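Formyltransferase PseJ (Anoxybacillus kamchatkensis G10, PDB 6EDK) is a formyltransferase-family protein that holds a bound N-{4-[{[(6S)-2-amino-4-oxo-3,4,5,6,7,8-hexahydropteridin-6-yl]methyl}(formyl)amino]benzoyl}-L-glutamic acid. Local coordinates at residues 31-36 with 73-78; 26-31 with 68-73. All blocks are in the same frame, centred on the assembly; numbering follows the deposited sequence.

Interaction 1 of 2, residues 31-36 with 73-78; sequences LGPERK and GYRYII. With 1YA (N-{4-[{[(6S)-2-amino-4-oxo-3,4,5,6,7,8-hexahydropteridin-6-yl]methyl}(formyl)amino]benzoyl}-L-glutamic acid), chain D; SO4 (sulfate ion), chain C.
L31 lies over one face of the Y74 ring. Its CB stands 4.0 Å from the centroid of the Y74 ring in a CH-pi contact. With CG beside its own backbone N (chi1 -61°), the chain runs on across that face; CD1 comes over the ring centre and meets I78 CD1 tip to tip at 4.0 Å. Leucine suits this place because its CB and its CD1 branch can both rest on the same face of the ring, and CD1 still reaches I78. On the opposite face Y76 N sits toward the rim, while 1YA N8 lies at the ring's edge. Y74 OH is hydrogen-bonded to D54 O. G32 has backbone angles (phi 121°) that call for glycine. The P33 ring crosses R75, whose bent chain brings NH1 to 3.6 Å from P33 CG. The same 73-78 loop grips the ligand through its backbone: Y76 O accepts from 1YA N8 (2.8 Å), I78 N donates to 1YA N1 (2.9 Å), and I78 O accepts from 1YA NA2. K36 N donates to O1 of a sulfate, probably from the crystallisation liquor. The two loops follow strands 27-31 and 68-71 and lead into helices 36-43 and 80-85.

Interaction 2 of 2, residues 26-31 with 68-73; sequences GKILLL and FIISYG
A chi1 near -60° in both I28 and I70 sets each CG2 anti to its own backbone N, and with CG1 beside that N, I70 extends its CD1 to within 3.9 Å of I28 CG2. L30 has the other setting: CG stands anti to the backbone N (chi1 175°), which swings CD1 over the neighbouring strand, 3.4 Å from I70 O and near I70 CG2. Leucine and isoleucine fit here because this face of the sheet, carrying I28, L30, F68 and I70, is packed by helix 147-169, with W166 against I28 and F162 against I70. The F68 ring turns away from strand 27-31 to meet W166 edge-to-face.

The other face carries L29, L31, I69 and S71. There the L31 and I69 side chains cross, L31 CD1 coming to 3.7 Å from I69 CG2, and S71 CB lies 3.9 Å from L31 CB. Serine is small enough for this spot near the bound 1YA; in the conformer given, its OG is hydrogen-bonded to N92 OD1.

The backbones are joined by a regular parallel pattern in which L29 and L31 each donate and accept. L29 N donates to F68 O at 2.9 Å, I70 N to L29 O, L31 N to I70 O, and Y72 N to L31 O. The F68 N bond to K27 O is weak. The same carbonyl oxygens also receive CA-H...O contacts, as F68 O does from I28 CA. The order 48-52, 27-31, 68-71, 90-94 of the parallel strands, with helix 36-43 linking 27-31 to 48-52, is consistent with the Rossmann-like fold of the formyltransferase family.

In the fold
Along the chain the segments alternate: 26-31, then 31-36, then 68-73, then 73-78, so interaction 1 continues directly from interaction 2, sharing L31 and G73. Their centres are about 9 Å apart. Interaction 2 joins neighbouring strands 27-31 and 68-71 inside the mixed sheet, between 48-52 and 90-94; interaction 1 joins the loops leaving their C-terminal ends. R35 NH2 bonds Y72 O, and R35 also makes a cation-pi contact with Y72, tying the first loop to the end of the second strand. The strands carry mostly leucine and isoleucine into the core, and the loops carry on from them, with 73-78 contributing backbone atoms to the ligand pocket at the C-terminal ends of the parallel strands.

Interaction 1 of 2, residues 31-36 with 73-78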
loop_
_atom_site.group_PDB
_atom_site.type_symbol
_atom_site.label_atom_id
_atom_site.label_comp_id
_atom_site.label_asym_id
_atom_site.label_seq_id
_atom_site.Cartn_x
_atom_site.Cartn_y
_atom_site.Cartn_z
ATOM N N LEU A 31 8.755 -2.562 6.375
ATOM C CA LEU A 31 8.862 -3.669 5.455
ATOM C C LEU A 31 8.770 -3.172 4.021
ATOM O O LEU A 31 7.854 -2.387 3.682
ATOM C CB LEU A 31 7.802 -4.708 5.692
ATOM C CG LEU A 31 7.829 -5.363 7.087
ATOM C CD1 LEU A 31 6.707 -6.302 7.266
ATOM C CD2 LEU A 31 9.184 -6.073 7.278
ATOM N N GLY A 32 9.691 -3.651 3.195
ATOM C CA GLY A 32 9.795 -3.227 1.820
ATOM C C GLY A 32 11.140 -2.624 1.496
ATOM O O GLY A 32 12.080 -2.711 2.251
ATOM N N PRO A 33 11.251 -2.041 0.318
ATOM C CA PRO A 33 12.517 -1.450 -0.120
ATOM C C PRO A 33 13.015 -0.389 0.843
ATOM O O PRO A 33 12.229 0.284 1.512
ATOM C CB PRO A 33 12.167 -0.829 -1.488
ATOM C CG PRO A 33 11.013 -1.538 -1.948
ATOM C CD PRO A 33 10.229 -2.024 -0.752
ATOM N N GLU A 34 14.351 -0.214 0.903
ATOM C CA GLU A 34 14.868 0.839 1.770
ATOM C C GLU A 34 14.494 2.196 1.172
ATOM O O GLU A 34 14.676 2.433 -0.027
ATOM C CB GLU A 34 16.382 0.728 1.997
ATOM C CG GLU A 34 17.075 1.952 2.758
ATOM C CD GLU A 34 16.520 2.402 4.179
ATOM O OE1 GLU A 34 15.588 1.801 4.779
ATOM O OE2 GLU A 34 17.052 3.427 4.696
ATOM N N ARG A 35 13.933 3.049 1.991
ATOM C CA ARG A 35 13.590 4.416 1.629
ATOM C C ARG A 35 14.162 5.331 2.692
ATOM O O ARG A 35 13.546 5.518 3.731
ATOM C CB ARG A 35 12.086 4.584 1.524
ATOM C CG ARG A 35 11.457 3.679 0.511
ATOM C CD ARG A 35 9.960 3.837 0.561
ATOM N NE ARG A 35 9.282 2.609 0.159
ATOM C CZ ARG A 35 8.840 2.405 -1.079
ATOM N NH1 ARG A 35 8.990 3.346 -1.992
ATOM N NH2 ARG A 35 8.211 1.316 -1.367
ATOM N N LYS A 36 15.336 5.891 2.423
ATOM C CA LYS A 36 15.964 6.752 3.415
ATOM C C LYS A 36 15.066 7.906 3.807
ATOM O O LYS A 36 15.004 8.269 4.988
ATOM C CB LYS A 36 17.303 7.274 2.898
ATOM C CG LYS A 36 18.081 8.081 3.949
ATOM C CD LYS A 36 19.297 8.809 3.340
ATOM C CE LYS A 36 19.865 9.862 4.299
ATOM N NZ LYS A 36 19.927 9.360 5.700
ATOM N N GLY A 73 5.324 -1.599 -0.192
ATOM C CA GLY A 73 5.982 -2.341 -1.239
ATOM C C GLY A 73 6.594 -3.650 -0.769
ATOM O O GLY A 73 7.485 -4.168 -1.431
ATOM N N TYR A 74 6.183 -4.153 0.382
ATOM C CA TYR A 74 6.682 -5.436 0.883
ATOM C C TYR A 74 6.155 -6.563 0.007
ATOM O O TYR A 74 4.967 -6.621 -0.306
ATOM C CB TYR A 74 6.230 -5.649 2.306
ATOM C CG TYR A 74 6.789 -6.882 2.958
ATOM C CD1 TYR A 74 8.159 -7.100 3.022
ATOM C CD2 TYR A 74 5.936 -7.824 3.535
ATOM C CE1 TYR A 74 8.688 -8.260 3.670
ATOM C CE2 TYR A 74 6.448 -8.987 4.169
ATOM C CZ TYR A 74 7.810 -9.191 4.212
ATOM O OH TYR A 74 8.299 -10.327 4.854
ATOM N N ARG A 75 7.034 -7.469 -0.374
ATOM C CA ARG A 75 6.722 -8.385 -1.446
ATOM C C ARG A 75 6.116 -9.702 -0.976
ATOM O O ARG A 75 5.759 -10.522 -1.822
ATOM C CB ARG A 75 7.982 -8.659 -2.284
ATOM C CG ARG A 75 8.227 -7.555 -3.348
ATOM C CD ARG A 75 9.716 -7.469 -3.734
ATOM N NE ARG A 75 10.535 -6.923 -2.644
ATOM C CZ ARG A 75 10.986 -5.667 -2.578
ATOM N NH1 ARG A 75 10.720 -4.789 -3.558
ATOM N NH2 ARG A 75 11.706 -5.302 -1.523
ATOM N N TYR A 76 5.947 -9.913 0.319
ATOM C CA TYR A 76 5.440 -11.186 0.795
ATOM C C TYR A 76 4.202 -11.032 1.650
ATOM O O TYR A 76 3.948 -9.985 2.288
ATOM C CB TYR A 76 6.549 -11.924 1.601
ATOM C CG TYR A 76 7.842 -12.017 0.821
ATOM C CD1 TYR A 76 8.018 -12.979 -0.173
ATOM C CD2 TYR A 76 8.891 -11.094 1.029
ATOM C CE1 TYR A 76 9.192 -13.050 -0.901
ATOM C CE2 TYR A 76 10.067 -11.162 0.293
ATOM C CZ TYR A 76 10.208 -12.154 -0.666
ATOM O OH TYR A 76 11.362 -12.229 -1.406
ATOM N N ILE A 77 3.425 -12.111 1.664
ATOM C CA ILE A 77 2.295 -12.229 2.571
ATOM C C ILE A 77 2.817 -12.371 3.989
ATOM O O ILE A 77 3.730 -13.162 4.244
ATOM C CB ILE A 77 1.424 -13.426 2.153
ATOM C CG1 ILE A 77 1.032 -13.237 0.680
ATOM C CG2 ILE A 77 0.213 -13.556 3.058
ATOM C CD1 ILE A 77 0.501 -14.471 -0.001
ATOM N N ILE A 78 2.288 -11.582 4.896
ATOM C CA ILE A 78 2.683 -11.606 6.296
ATOM C C ILE A 78 1.880 -12.683 7.017
ATOM O O ILE A 78 0.638 -12.699 6.974
ATOM C CB ILE A 78 2.484 -10.234 6.957
ATOM C CG1 ILE A 78 3.441 -9.211 6.302
ATOM C CG2 ILE A 78 2.780 -10.288 8.442
ATOM C CD1 ILE A 78 3.096 -7.785 6.652
HETATM N N1 1YA D . 0.393 -9.507 4.119
HETATM C C2 1YA D . -0.949 -9.660 4.722
HETATM N NA2 1YA D . -1.246 -10.802 5.570
HETATM N N3 1YA D . -2.051 -8.646 4.536
HETATM C C4 1YA D . -1.854 -7.473 3.674
HETATM O O4 1YA D . -2.785 -6.703 3.551
HETATM C C4A 1YA D . -0.503 -7.331 3.058
HETATM N N5 1YA D . -0.243 -6.212 2.305
HETATM C C6 1YA D . 0.959 -6.373 1.337
HETATM C C7 1YA D . 2.075 -6.945 1.880
HETATM N N8 1YA D . 1.862 -8.221 2.763
HETATM C C8A 1YA D . 0.646 -8.340 3.308
HETATM C C9 1YA D . 0.401 -7.215 0.167
HETATM N N10 1YA D . 1.368 -7.379 -0.936
HETATM C C11 1YA D . 1.653 -11.162 -2.813
HETATM C C12 1YA D . 2.783 -10.634 -2.211
HETATM C C13 1YA D . 2.698 -9.400 -1.576
HETATM C C14 1YA D . 1.493 -8.719 -1.579
HETATM C C15 1YA D . 0.373 -9.247 -2.193
HETATM C C16 1YA D . 0.456 -10.480 -2.817
HETATM C C17 1YA D . 1.705 -12.526 -3.548
HETATM N N 1YA D . 1.063 -12.514 -4.888
HETATM C CA 1YA D . 0.992 -13.695 -5.785
HETATM C CB 1YA D . 0.053 -14.768 -5.179
HETATM C CG 1YA D . -0.920 -14.191 -4.138
HETATM C CD 1YA D . -2.085 -15.151 -3.832
HETATM O OE1 1YA D . -3.079 -14.750 -3.165
HETATM O OE2 1YA D . -2.045 -16.338 -4.247
HETATM C CT 1YA D . 0.504 -13.230 -7.182
HETATM O O2 1YA D . 0.177 -12.026 -7.411
HETATM O O1 1YA D . 0.430 -14.053 -8.126
HETATM C C18 1YA D . 2.152 -6.276 -1.473
HETATM O O5 1YA D . 2.069 -5.191 -1.005
HETATM O O 1YA D . 2.235 -13.466 -3.074
HETATM S S SO4 C . 15.654 6.978 -1.072
HETATM O O1 SO4 C . 16.223 5.847 -0.298
HETATM O O2 SO4 C . 16.583 7.320 -2.153
HETATM O O3 SO4 C . 14.360 6.597 -1.664
HETATM O O4 SO4 C . 15.467 8.176 -0.215
#

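Interaction 2 of 2, residues 26-31 with 68-73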
loop_
_atom_site.group_PDB
_atom_site.type_symbol
_atom_site.label_atom_id
_atom_site.label_comp_id
_atom_site.label_asym_id
_atom_site.label_seq_id
_atom_site.Cartn_x
_atom_site.Cartn_y
_atom_site.Cartn_z
ATOM N N GLY A 26 9.360 4.579 20.369
ATOM C CA GLY A 26 9.064 3.236 19.935
ATOM C C GLY A 26 10.056 2.740 18.900
ATOM O O GLY A 26 11.004 3.436 18.514
ATOM N N LYS A 27 9.830 1.503 18.485
ATOM C CA LYS A 27 10.649 0.833 17.497
ATOM C C LYS A 27 9.751 0.485 16.316
ATOM O O LYS A 27 8.810 -0.303 16.459
ATOM C CB LYS A 27 11.290 -0.423 18.098
ATOM C CG LYS A 27 12.200 -1.143 17.132
ATOM C CD LYS A 27 13.056 -2.255 17.793
ATOM C CE LYS A 27 14.115 -2.717 16.780
ATOM N NZ LYS A 27 14.959 -3.882 17.188
ATOM N N ILE A 28 10.078 1.024 15.146
ATOM C CA ILE A 28 9.254 0.810 13.941
ATOM C C ILE A 28 9.994 -0.041 12.953
ATOM O O ILE A 28 11.160 0.220 12.655
ATOM C CB ILE A 28 8.861 2.152 13.283
ATOM C CG1 ILE A 28 8.135 3.029 14.294
ATOM C CG2 ILE A 28 8.016 1.853 12.016
ATOM C CD1 ILE A 28 8.010 4.472 13.829
ATOM N N LEU A 29 9.335 -1.054 12.457
ATOM C CA LEU A 29 9.862 -1.933 11.438
ATOM C C LEU A 29 9.205 -1.516 10.114
ATOM O O LEU A 29 7.990 -1.632 10.001
ATOM C CB LEU A 29 9.511 -3.385 11.709
ATOM C CG LEU A 29 9.900 -4.400 10.658
ATOM C CD1 LEU A 29 11.421 -4.368 10.403
ATOM C CD2 LEU A 29 9.439 -5.858 11.018
ATOM N N LEU A 30 10.015 -1.137 9.144
ATOM C CA LEU A 30 9.554 -0.789 7.792
ATOM C C LEU A 30 9.820 -1.957 6.882
ATOM O O LEU A 30 10.980 -2.344 6.689
ATOM C CB LEU A 30 10.284 0.469 7.325
ATOM C CG LEU A 30 10.099 0.995 5.916
ATOM C CD1 LEU A 30 8.615 1.245 5.617
ATOM C CD2 LEU A 30 10.942 2.294 5.831
ATOM N N LEU A 31 8.755 -2.562 6.375
ATOM C CA LEU A 31 8.862 -3.669 5.455
ATOM C C LEU A 31 8.770 -3.172 4.021
ATOM O O LEU A 31 7.854 -2.387 3.682
ATOM C CB LEU A 31 7.802 -4.708 5.692
ATOM C CG LEU A 31 7.829 -5.363 7.087
ATOM C CD1 LEU A 31 6.707 -6.302 7.266
ATOM C CD2 LEU A 31 9.184 -6.073 7.278
ATOM N N PHE A 68 5.654 -1.199 16.063
ATOM C CA PHE A 68 4.767 -0.825 14.946
ATOM C C PHE A 68 5.408 -1.282 13.656
ATOM O O PHE A 68 6.630 -1.209 13.532
ATOM C CB PHE A 68 4.528 0.665 14.957
ATOM C CG PHE A 68 3.199 1.072 14.348
ATOM C CD1 PHE A 68 2.064 1.164 15.131
ATOM C CD2 PHE A 68 3.113 1.369 13.001
ATOM C CE1 PHE A 68 0.842 1.526 14.571
ATOM C CE2 PHE A 68 1.900 1.713 12.449
ATOM C CZ PHE A 68 0.763 1.794 13.240
ATOM N N ILE A 69 4.603 -1.837 12.744
ATOM C CA ILE A 69 5.079 -2.280 11.442
ATOM C C ILE A 69 4.441 -1.412 10.359
ATOM O O ILE A 69 3.232 -1.196 10.397
ATOM C CB ILE A 69 4.726 -3.752 11.172
ATOM C CG1 ILE A 69 5.445 -4.644 12.260
ATOM C CG2 ILE A 69 5.107 -4.128 9.807
ATOM C CD1 ILE A 69 5.005 -6.067 12.214
ATOM N N ILE A 70 5.248 -0.913 9.424
ATOM C CA ILE A 70 4.737 -0.206 8.237
ATOM C C ILE A 70 5.214 -0.970 7.015
ATOM O O ILE A 70 6.419 -1.105 6.780
ATOM C CB ILE A 70 5.214 1.257 8.186
ATOM C CG1 ILE A 70 4.740 2.036 9.386
ATOM C CG2 ILE A 70 4.670 1.951 6.831
ATOM C CD1 ILE A 70 5.455 3.370 9.558
ATOM N N SER A 71 4.288 -1.538 6.239
ATOM C CA SER A 71 4.725 -2.155 4.998
ATOM C C SER A 71 4.360 -1.246 3.818
ATOM O O SER A 71 3.254 -0.704 3.755
ATOM C CB SER A 71 4.149 -3.557 4.752
ATOM O OG SER A 71 2.766 -3.631 4.591
ATOM N N TYR A 72 5.294 -1.095 2.914
ATOM C CA TYR A 72 5.155 -0.181 1.743
ATOM C C TYR A 72 5.988 -0.843 0.659
ATOM O O TYR A 72 7.215 -0.704 0.632
ATOM C CB TYR A 72 5.635 1.217 2.075
ATOM C CG TYR A 72 5.500 2.209 0.911
ATOM C CD1 TYR A 72 4.610 1.960 -0.114
ATOM C CD2 TYR A 72 6.268 3.386 0.859
ATOM C CE1 TYR A 72 4.493 2.870 -1.197
ATOM C CE2 TYR A 72 6.132 4.279 -0.234
ATOM C CZ TYR A 72 5.250 4.008 -1.211
ATOM O OH TYR A 72 5.063 4.864 -2.321
ATOM N N GLY A 73 5.324 -1.599 -0.192
ATOM C CA GLY A 73 5.982 -2.341 -1.239
ATOM C C GLY A 73 6.594 -3.650 -0.769
ATOM O O GLY A 73 7.485 -4.168 -1.431
#